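Ras GTPase-activating-like protein IQGAP3 (PDB 3ISU) probably acts as a scaffold in signalling to the actin cytoskeleton, with its C-terminal RGC domain, the part described here, likely contributing to recognition of Rho-family GTPases. Local coordinates at residues 25-28 with 29-33; 42-45 with 46-50; 82-85 with 86-89. One frame throughout, in Å; residues are numbered along the deposited sequence.

Contact 1 of 3, residues 25-28 with 29-33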
# COMPACT_ATOMS: atom_id res chain seq x y z
N LEU A 25 1.05 -7.94 5.57
CA LEU A 25 2.24 -7.31 5.07
C LEU A 25 2.47 -6.08 5.94
O LEU A 25 1.55 -5.30 6.17
CB LEU A 25 2.06 -6.87 3.63
CG LEU A 25 1.89 -7.97 2.58
CD1 LEU A 25 1.78 -7.31 1.19
CD2 LEU A 25 3.04 -8.99 2.69
N HIS A 26 3.68 -5.97 6.45
CA HIS A 26 4.12 -4.85 7.24
C HIS A 26 5.39 -4.32 6.59
O HIS A 26 6.42 -5.01 6.55
CB HIS A 26 4.36 -5.36 8.67
CG HIS A 26 4.93 -4.35 9.61
ND1 HIS A 26 4.16 -3.57 10.43
CD2 HIS A 26 6.22 -4.04 9.90
CE1 HIS A 26 4.94 -2.80 11.17
NE2 HIS A 26 6.19 -3.06 10.86
N TYR A 27 5.33 -3.10 6.03
CA TYR A 27 6.49 -2.53 5.33
C TYR A 27 6.62 -1.06 5.64
O TYR A 27 5.61 -0.35 5.70
CB TYR A 27 6.36 -2.65 3.81
CG TYR A 27 6.54 -4.07 3.28
CD1 TYR A 27 7.77 -4.69 3.41
CD2 TYR A 27 5.50 -4.77 2.70
CE1 TYR A 27 7.98 -6.01 2.95
CE2 TYR A 27 5.70 -6.11 2.21
CZ TYR A 27 6.95 -6.70 2.33
OH TYR A 27 7.20 -8.02 1.88
N THR A 28 7.85 -0.58 5.75
CA THR A 28 8.06 0.86 5.83
C THR A 28 7.97 1.43 4.42
O THR A 28 8.12 0.71 3.44
CB THR A 28 9.43 1.21 6.45
OG1 THR A 28 10.47 0.88 5.52
CG2 THR A 28 9.65 0.49 7.82
N ALA A 29 7.78 2.74 4.33
CA ALA A 29 7.88 3.44 3.08
C ALA A 29 9.21 3.20 2.39
O ALA A 29 9.30 3.12 1.19
CB ALA A 29 7.65 4.99 3.31
N ALA A 30 10.29 3.07 3.17
CA ALA A 30 11.58 2.88 2.59
C ALA A 30 11.65 1.50 1.95
O ALA A 30 12.27 1.34 0.90
CB ALA A 30 12.68 3.05 3.66
N GLN A 31 11.07 0.50 2.59
CA GLN A 31 11.02 -0.84 2.00
C GLN A 31 10.19 -0.86 0.74
O GLN A 31 10.57 -1.45 -0.27
CB GLN A 31 10.48 -1.84 3.01
CG GLN A 31 11.44 -2.11 4.17
CD GLN A 31 10.81 -2.97 5.22
OE1 GLN A 31 9.74 -2.67 5.73
NE2 GLN A 31 11.47 -4.10 5.52
N LEU A 32 9.06 -0.17 0.76
CA LEU A 32 8.22 -0.08 -0.45
C LEU A 32 8.90 0.69 -1.61
O LEU A 32 8.77 0.35 -2.79
CB LEU A 32 6.89 0.53 -0.09
CG LEU A 32 5.99 -0.28 0.81
CD1 LEU A 32 4.68 0.47 0.82
CD2 LEU A 32 5.80 -1.68 0.31
N LEU A 33 9.71 1.67 -1.26
CA LEU A 33 10.52 2.36 -2.29
C LEU A 33 11.50 1.44 -2.93
O LEU A 33 11.65 1.39 -4.14
CB LEU A 33 11.25 3.58 -1.68
CG LEU A 33 12.07 4.40 -2.66
CD1 LEU A 33 11.07 5.23 -3.55
CD2 LEU A 33 13.08 5.33 -1.95
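Thr28 and Gln31 trade hydrogen bonds across the first turn of helix 29-35. Thr28 OG1 accepts from Gln31 N at 3.0 Å, and in return Gln31 OE1 takes the Thr28 N-H at 2.8 Å, nearly straight at 165° and on a lone pair in the plane of the amide. A threonine suits this place because chi1 of 71° sets OG1 between its own N and carbonyl carbon, turned to the N-H of Gln31 in the first turn. A valine here would probably leave Gln31 N without its capping acceptor and fray the first turn. Gln31, extended beyond CG, spans the distance back to the Thr28 N-H; its OE1 also comes to the ring edge of Tyr27, 3.7 Å from CD1. Below the cap, Leu32 N binds Thr28 O at 3.0 Å, and Leu32 CD2 packs on Tyr27 CB at 3.7 Å, the two side chains crossing at about a right angle. Further out, Tyr27 OH bonds Lys117 of helix 107-119, the backbone of Tyr27 pairs with Phe54 of the neighbouring antiparallel strand 52-58, and Leu32 rests on Phe54 and Leu113. Reciprocal bonds between the N-cap residue and the third helical residue define a capping box, here turning edge strand 25-28 into helix 29-35.

Contact 2 of 3, residues 42-45 with 46-50; sequences EDLP and ASHFR
At the edge of the Phe49 ring, near its plane, sits the carbonyl oxygen of Leu44, 3.5 Å from CE1, where the weakly positive ring hydrogens can meet its partial negative charge. One face of the same ring lies over the backbone of its own turn, with Ala46 CA 3.6 Å above the plane and over the ring centre. The His48 ring has Pro45 O at its edge, while the pyrrolidine ring of Pro45 runs alongside and points the same way, its CD 3.8 Å from His48 CD2.

Leu44 reaches both aromatic residues through its two branches. Its chi1 of -167° puts CG on the far side from its own N, and this brings the branched end over to His48 and Phe49: CD1 meets His48 CB at 3.7 Å, and CD2 slides past Phe49 CD1 at 4.1 Å. The branched leucine can thus serve two neighbours at once, and it also touches Leu72.

The backbone closes the turn by His48 N binding Pro45 O at 3.0 Å, with the donor 44° out of the carbonyl plane. Phe49 N then binds Ala46 O, continuing the 3-10 pattern. Proline fits just before this turn, since its ring holds phi near the -59° found here and it has no N-H needing a partner. Before the turn, Asp43 makes a salt bridge to Lys102; within it, Phe49 is buried against Ala29, Ala30, Leu38 and Ile41.

Chemically, the turn at 45-49 is held by short-range backbone bonds and apolar contact, with buried Phe49 as its anchor and the Asp43-Lys102 salt bridge as the polar tie at the loop's start.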
# COMPACT_ATOMS: atom_id res chain seq x y z
N GLU A 42 4.63 13.13 -1.23
CA GLU A 42 4.74 14.56 -1.42
C GLU A 42 5.02 15.26 -0.08
O GLU A 42 4.40 14.93 0.92
CB GLU A 42 3.45 15.09 -2.06
CG GLU A 42 3.69 16.27 -2.93
CD GLU A 42 2.40 16.98 -3.32
OE1 GLU A 42 1.27 16.48 -3.00
OE2 GLU A 42 2.54 18.07 -3.92
N ASP A 43 5.97 16.19 -0.07
CA ASP A 43 6.34 16.96 1.14
C ASP A 43 6.95 16.11 2.26
O ASP A 43 6.90 16.52 3.42
CB ASP A 43 5.14 17.72 1.73
CG ASP A 43 4.51 18.69 0.75
OD1 ASP A 43 5.28 19.39 0.06
OD2 ASP A 43 3.26 18.70 0.65
N LEU A 44 7.47 14.92 1.94
CA LEU A 44 8.18 14.15 2.96
C LEU A 44 9.52 13.79 2.37
O LEU A 44 9.58 13.07 1.37
CB LEU A 44 7.44 12.87 3.38
CG LEU A 44 7.97 12.19 4.66
CD1 LEU A 44 7.83 13.05 5.91
CD2 LEU A 44 7.26 10.86 4.88
N PRO A 45 10.59 14.29 2.99
CA PRO A 45 11.93 13.88 2.57
C PRO A 45 12.12 12.35 2.70
O PRO A 45 11.62 11.73 3.61
CB PRO A 45 12.84 14.65 3.54
CG PRO A 45 11.97 15.91 3.94
CD PRO A 45 10.63 15.25 4.11
N ALA A 46 12.83 11.78 1.74
CA ALA A 46 13.21 10.37 1.72
C ALA A 46 13.75 9.85 3.05
O ALA A 46 13.48 8.72 3.45
CB ALA A 46 14.27 10.15 0.59
N SER A 47 14.48 10.70 3.79
CA SER A 47 15.11 10.31 5.04
C SER A 47 14.11 9.92 6.12
O SER A 47 14.43 9.27 7.08
CB SER A 47 15.97 11.47 5.56
OG SER A 47 15.10 12.55 5.94
N HIS A 48 12.86 10.32 5.94
CA HIS A 48 11.83 9.97 6.87
C HIS A 48 11.04 8.71 6.48
O HIS A 48 10.14 8.31 7.20
CB HIS A 48 10.86 11.16 6.97
CG HIS A 48 11.48 12.35 7.64
ND1 HIS A 48 11.60 12.45 9.01
CD2 HIS A 48 12.02 13.48 7.13
CE1 HIS A 48 12.20 13.59 9.32
NE2 HIS A 48 12.46 14.24 8.20
N PHE A 49 11.35 8.12 5.35
CA PHE A 49 10.55 6.98 4.83
C PHE A 49 10.62 5.77 5.76
O PHE A 49 9.68 4.99 5.82
CB PHE A 49 11.00 6.57 3.42
CG PHE A 49 10.52 7.50 2.31
CD1 PHE A 49 10.01 8.78 2.59
CD2 PHE A 49 10.66 7.13 1.00
CE1 PHE A 49 9.59 9.62 1.57
CE2 PHE A 49 10.23 7.97 -0.03
CZ PHE A 49 9.70 9.24 0.30
N ARG A 50 11.74 5.60 6.48
CA ARG A 50 11.85 4.54 7.49
C ARG A 50 10.79 4.69 8.58
O ARG A 50 10.43 3.73 9.22
CB ARG A 50 13.25 4.49 8.12
CG ARG A 50 14.37 3.98 7.18
CD ARG A 50 15.75 3.95 7.89
NE ARG A 50 16.02 2.63 8.38
CZ ARG A 50 16.79 2.34 9.43
NH1 ARG A 50 17.39 3.31 10.11
NH2 ARG A 50 16.96 1.07 9.77

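Contact 3 of 3, residues 82-85 with 86-89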
# COMPACT_ATOMS: atom_id res chain seq x y z
N HIS A 82 -9.18 -2.24 -3.48
CA HIS A 82 -9.85 -3.31 -4.18
C HIS A 82 -8.99 -3.71 -5.38
O HIS A 82 -8.61 -2.88 -6.21
CB HIS A 82 -11.23 -2.86 -4.61
CG HIS A 82 -12.15 -2.63 -3.45
ND1 HIS A 82 -12.92 -3.64 -2.91
CD2 HIS A 82 -12.41 -1.52 -2.72
CE1 HIS A 82 -13.64 -3.15 -1.92
NE2 HIS A 82 -13.34 -1.87 -1.77
N TYR A 83 -8.70 -5.00 -5.45
CA TYR A 83 -7.86 -5.51 -6.50
C TYR A 83 -8.44 -5.14 -7.87
O TYR A 83 -7.70 -4.75 -8.78
CB TYR A 83 -7.76 -7.00 -6.34
CG TYR A 83 -6.63 -7.62 -7.10
CD1 TYR A 83 -5.34 -7.68 -6.58
CD2 TYR A 83 -6.85 -8.07 -8.40
CE1 TYR A 83 -4.32 -8.26 -7.31
CE2 TYR A 83 -5.84 -8.61 -9.10
CZ TYR A 83 -4.60 -8.73 -8.57
OH TYR A 83 -3.65 -9.31 -9.36
N GLN A 84 -9.77 -5.20 -8.01
CA GLN A 84 -10.41 -4.91 -9.30
C GLN A 84 -10.23 -3.46 -9.73
O GLN A 84 -10.05 -3.15 -10.92
CB GLN A 84 -11.89 -5.28 -9.29
CG GLN A 84 -12.58 -5.08 -10.67
CD GLN A 84 -12.03 -5.94 -11.82
OE1 GLN A 84 -11.54 -7.08 -11.62
NE2 GLN A 84 -12.08 -5.38 -13.06
N ASP A 85 -10.18 -2.55 -8.76
CA ASP A 85 -9.88 -1.13 -9.04
C ASP A 85 -8.44 -0.97 -9.56
O ASP A 85 -8.18 -0.21 -10.50
CB ASP A 85 -10.12 -0.25 -7.79
CG ASP A 85 -11.58 -0.15 -7.41
OD1 ASP A 85 -12.47 -0.39 -8.23
OD2 ASP A 85 -11.85 0.17 -6.26
N LEU A 86 -7.47 -1.66 -8.95
CA LEU A 86 -6.12 -1.65 -9.43
C LEU A 86 -6.02 -2.24 -10.87
O LEU A 86 -5.30 -1.71 -11.71
CB LEU A 86 -5.23 -2.47 -8.50
CG LEU A 86 -5.09 -1.94 -7.07
CD1 LEU A 86 -4.25 -2.92 -6.27
CD2 LEU A 86 -4.46 -0.54 -7.10
N LEU A 87 -6.71 -3.34 -11.12
CA LEU A 87 -6.75 -3.90 -12.49
C LEU A 87 -7.34 -2.91 -13.46
O LEU A 87 -6.88 -2.80 -14.57
CB LEU A 87 -7.51 -5.22 -12.55
CG LEU A 87 -6.93 -6.44 -11.84
CD1 LEU A 87 -7.74 -7.74 -12.11
CD2 LEU A 87 -5.42 -6.65 -12.25
N GLN A 88 -8.35 -2.16 -13.04
CA GLN A 88 -8.97 -1.17 -13.94
C GLN A 88 -7.96 -0.03 -14.24
O GLN A 88 -7.81 0.43 -15.37
CB GLN A 88 -10.24 -0.63 -13.33
CG GLN A 88 -10.99 0.46 -14.13
CD GLN A 88 -11.50 -0.06 -15.43
OE1 GLN A 88 -11.88 -1.23 -15.52
NE2 GLN A 88 -11.54 0.82 -16.46
N LEU A 89 -7.23 0.42 -13.22
CA LEU A 89 -6.18 1.40 -13.44
C LEU A 89 -5.16 0.91 -14.43
O LEU A 89 -4.83 1.62 -15.39
CB LEU A 89 -5.52 1.78 -12.12
CG LEU A 89 -6.39 2.65 -11.24
CD1 LEU A 89 -5.60 2.97 -9.90
CD2 LEU A 89 -6.82 3.99 -11.88
O HOH W 1 -13.22 -2.84 -13.53
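Leu86 N, Leu87 N, Gln88 N and Leu89 N bind the carbonyls of His82, Tyr83, Gln84 and Asp85 in turn, four successive i to i+4 bonds of 2.9 to 3.2 Å that make the first turns of helix 83-91, with His82 at the N-cap position.

One side-chain pairing, Tyr83 with Leu87, is apolar. The tyrosine's CG lies opposite its own N across the CA-CB bond (chi1 -164°), which swings the ring along the helix to Leu87. CG, CD1 and CD2 of Leu87 all come to 3.7 Å from Tyr83 CE2, gathered round that corner of the ring, and the two side chains cross obliquely. A tyrosine suits this place because its ring can pack while its hydroxyl reaches Asn115 of helix 107-119.

The polar counterpart is Gln84 with Gln88, one turn apart and both bent at chi2. A water joins them: it accepts from Gln84 NE2 at 2.8 Å and donates to Gln88 OE1 at 2.9 Å, which suits two amides that present opposite polarities to it. The other end of the Gln88 amide, NE2, bonds Glu92, which, with the water on OE1, is consistent with a single way round for that amide. Gln84 OE1, for its part, comes 3.9 Å from Leu87 CD1.

Leu86 turns to the interior, against Ile111, Leu114 and Met97, and Leu89 also touches Met97.

The chemistry is that of an amphipathic helix: Leu86 and the Tyr83 ring seat it on helix 107-119, Leu86 and Leu89 on strand 96-99, while the glutamine amides, bridged by water, face solvent.

Overall arrangement
Along the chain the three contacts follow in series, 25-28 with 29-33 first, then 42-45 with 46-50, then 82-85 with 86-89. Contacts 1 and 2 are neighbours, their centres about 12 Å apart, and they touch where Ala29 CB meets Phe49 O at 3.2 Å. Contact 2 lies in the loop between strands 38-41 and 52-58, the latter also the sheet neighbour of strand 25-28. Contact 3 lies across the chain's centre, about 21 Å from contact 1 and 27 Å from contact 2, centre to centre. Contacts 1 and 3 each sit where an outermost strand of the four-stranded antiparallel sheet, 25-28 or 74-82, passes into a helix, and both share packing against helix 107-119.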